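Local structure of vesicular integral-membrane protein VIP36 (Canis lupus familiaris, 2DUR) at residues F112-P117 against L138-S143. The protein acts as a calcium-dependent lectin of the early secretory pathway, binding high-mannose glycans and helping to transport and sort the glycoproteins that carry them. Sequence-based numbering, arbitrary orientation.
Sequences FLDTYP and LSYDHS. With CA (calcium ion), chain E; MAN (alpha-D-mannopyranose), chain C.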
loop_
_atom_site.group_PDB
_atom_site.type_symbol
_atom_site.label_atom_id
_atom_site.label_comp_id
_atom_site.label_asym_id
_atom_site.label_seq_id
_atom_site.Cartn_x
_atom_site.Cartn_y
_atom_site.Cartn_z
ATOM N N PHE A 112 1.111 -2.838 4.768
ATOM C CA PHE A 112 0.212 -2.291 5.787
ATOM C C PHE A 112 0.927 -1.224 6.584
ATOM O O PHE A 112 2.039 -1.453 7.038
ATOM C CB PHE A 112 -0.177 -3.394 6.775
ATOM C CG PHE A 112 -0.853 -4.576 6.149
ATOM C CD1 PHE A 112 -1.916 -4.413 5.260
ATOM C CD2 PHE A 112 -0.397 -5.857 6.442
ATOM C CE1 PHE A 112 -2.561 -5.529 4.697
ATOM C CE2 PHE A 112 -1.050 -6.972 5.928
ATOM C CZ PHE A 112 -2.106 -6.808 5.034
ATOM N N LEU A 113 0.251 -0.100 6.827
ATOM C CA LEU A 113 0.760 0.963 7.707
ATOM C C LEU A 113 -0.236 0.970 8.876
ATOM O O LEU A 113 -1.293 1.616 8.811
ATOM C CB LEU A 113 0.748 2.303 6.961
ATOM C CG LEU A 113 1.819 2.496 5.885
ATOM C CD1 LEU A 113 1.436 1.745 4.642
ATOM C CD2 LEU A 113 1.952 3.981 5.559
ATOM N N ASP A 114 0.083 0.189 9.904
ATOM C CA ASP A 114 -0.852 -0.117 11.003
ATOM C C ASP A 114 -0.542 0.817 12.173
ATOM O O ASP A 114 0.571 0.808 12.677
ATOM C CB ASP A 114 -0.647 -1.598 11.400
ATOM C CG ASP A 114 -1.656 -2.095 12.437
ATOM O OD1 ASP A 114 -1.753 -3.338 12.648
ATOM O OD2 ASP A 114 -2.361 -1.257 13.036
ATOM N N THR A 115 -1.525 1.610 12.614
ATOM C CA THR A 115 -1.297 2.614 13.638
ATOM C C THR A 115 -1.817 2.243 15.028
ATOM O O THR A 115 -1.636 2.994 15.973
ATOM C CB THR A 115 -1.972 3.942 13.268
ATOM O OG1 THR A 115 -3.373 3.712 13.141
ATOM C CG2 THR A 115 -1.440 4.521 11.933
ATOM N N TYR A 116 -2.480 1.094 15.158
ATOM C CA TYR A 116 -3.087 0.719 16.435
ATOM C C TYR A 116 -2.719 -0.715 16.835
ATOM O O TYR A 116 -3.030 -1.630 16.080
ATOM C CB TYR A 116 -4.613 0.846 16.346
ATOM C CG TYR A 116 -5.292 0.428 17.614
ATOM C CD1 TYR A 116 -5.092 1.142 18.801
ATOM C CD2 TYR A 116 -6.127 -0.696 17.641
ATOM C CE1 TYR A 116 -5.708 0.744 19.975
ATOM C CE2 TYR A 116 -6.753 -1.095 18.822
ATOM C CZ TYR A 116 -6.518 -0.370 19.985
ATOM O OH TYR A 116 -7.122 -0.756 21.165
ATOM N N PRO A 117 -2.074 -0.912 18.012
ATOM C CA PRO A 117 -1.761 -2.297 18.409
ATOM C C PRO A 117 -2.982 -3.033 18.948
ATOM O O PRO A 117 -3.365 -2.840 20.110
ATOM C CB PRO A 117 -0.687 -2.139 19.499
ATOM C CG PRO A 117 -0.877 -0.739 20.041
ATOM C CD PRO A 117 -1.574 0.081 18.986
ATOM N N LEU A 138 -4.453 -17.131 2.871
ATOM C CA LEU A 138 -4.150 -16.529 4.157
ATOM C C LEU A 138 -5.168 -15.468 4.566
ATOM O O LEU A 138 -5.660 -14.680 3.741
ATOM C CB LEU A 138 -2.738 -15.891 4.118
ATOM C CG LEU A 138 -1.643 -16.837 3.585
ATOM C CD1 LEU A 138 -0.314 -16.089 3.681
ATOM C CD2 LEU A 138 -1.591 -18.121 4.394
ATOM N N SER A 139 -5.443 -15.420 5.860
ATOM C CA SER A 139 -6.271 -14.392 6.420
ATOM C C SER A 139 -5.371 -13.488 7.279
ATOM O O SER A 139 -4.563 -13.972 8.072
ATOM C CB SER A 139 -7.365 -15.007 7.308
ATOM O OG SER A 139 -8.037 -13.998 8.049
ATOM N N TYR A 140 -5.539 -12.179 7.129
ATOM C CA TYR A 140 -4.870 -11.224 7.995
ATOM C C TYR A 140 -5.600 -11.212 9.329
ATOM O O TYR A 140 -6.792 -10.883 9.382
ATOM C CB TYR A 140 -4.914 -9.850 7.335
ATOM C CG TYR A 140 -4.417 -8.728 8.207
ATOM C CD1 TYR A 140 -3.036 -8.519 8.379
ATOM C CD2 TYR A 140 -5.317 -7.853 8.824
ATOM C CE1 TYR A 140 -2.570 -7.476 9.155
ATOM C CE2 TYR A 140 -4.866 -6.803 9.612
ATOM C CZ TYR A 140 -3.500 -6.622 9.774
ATOM O OH TYR A 140 -3.002 -5.607 10.550
ATOM N N ASP A 141 -4.909 -11.616 10.390
ATOM C CA ASP A 141 -5.545 -11.646 11.709
ATOM C C ASP A 141 -5.483 -10.245 12.314
ATOM O O ASP A 141 -4.480 -9.868 12.915
ATOM C CB ASP A 141 -4.857 -12.642 12.634
ATOM C CG ASP A 141 -5.570 -12.772 13.973
ATOM O OD1 ASP A 141 -5.220 -13.704 14.738
ATOM O OD2 ASP A 141 -6.502 -11.955 14.241
ATOM N N HIS A 142 -6.550 -9.480 12.103
ATOM C CA HIS A 142 -6.550 -8.052 12.471
ATOM C C HIS A 142 -6.338 -7.875 13.966
ATOM O O HIS A 142 -5.601 -7.001 14.419
ATOM C CB HIS A 142 -7.858 -7.407 12.013
ATOM C CG HIS A 142 -7.997 -5.986 12.460
ATOM N ND1 HIS A 142 -7.443 -4.932 11.766
ATOM C CD2 HIS A 142 -8.572 -5.450 13.561
ATOM C CE1 HIS A 142 -7.697 -3.804 12.407
ATOM N NE2 HIS A 142 -8.372 -4.092 13.502
ATOM N N SER A 143 -6.956 -8.757 14.745
ATOM C CA SER A 143 -6.835 -8.684 16.203
ATOM C C SER A 143 -5.407 -8.887 16.736
ATOM O O SER A 143 -5.121 -8.525 17.886
ATOM C CB SER A 143 -7.772 -9.715 16.839
ATOM O OG SER A 143 -7.224 -11.023 16.748
HETATM CA CA CA E . -3.652 -3.008 14.257
HETATM C C1 MAN C . -12.989 -2.037 16.987
HETATM C C2 MAN C . -12.712 -3.153 15.983
HETATM C C3 MAN C . -11.201 -3.337 15.781
HETATM C C4 MAN C . -10.498 -2.001 15.493
HETATM C C5 MAN C . -10.785 -1.086 16.671
HETATM C C6 MAN C . -10.066 0.258 16.536
HETATM O O1 MAN C . -12.795 -2.511 18.317
HETATM O O2 MAN C . -13.297 -2.803 14.754
HETATM O O3 MAN C . -10.966 -4.275 14.742
HETATM O O4 MAN C . -9.105 -2.149 15.329
HETATM O O5 MAN C . -12.192 -0.891 16.686
HETATM O O6 MAN C . -10.619 0.999 15.470
HETATM O O HOH W 1 -0.419 -4.964 11.047
HETATM O O HOH W 2 -4.525 -4.765 12.802
HETATM O O HOH W 3 -5.214 -1.363 13.361
#
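Phe112 and Tyr140 meet through their side chains across backbones that stay well apart, their CA atoms 10.5 Å from each other, where the end of a strand faces a loop. The side chains come from opposite sides and their rings meet obliquely, planes at 50°, with Phe112 CE2 lying 3.5 Å from Tyr140 CD1. Phe112 is buried among Val99, Ala86, Trp88 and Met132, where a wholly apolar ring fits; tyrosine adds a hydroxyl that meets a calcium-bound water. With CG anti to the backbone N (chi1 172°), the Tyr140 ring is carried across to the strand, and its OH is joined by one water to Asp114 OD1 and by another to His142 O. This second water also binds calcium, at 2.4 Å, making Tyr140 a second-shell residue. Asp114 grips the ion with both carboxylate oxygens, while its OD2 accepts from Tyr116 N in an Asx turn, which probably helps to place Tyr116 O, itself a calcium ligand; Asn118 and Asp145 add further ligands. His142 presents its ring edge to mannose, NE2 donating to O4 of the sugar over 2.8 Å, nearly straight at 174°. This is consistent with the metal site helping to position the sugar-binding loop, as in L-type lectins. Phe100 packs against both aromatic rings, and strand 109-114 lies antiparallel to both sheet neighbours, 84-90 and 128-135.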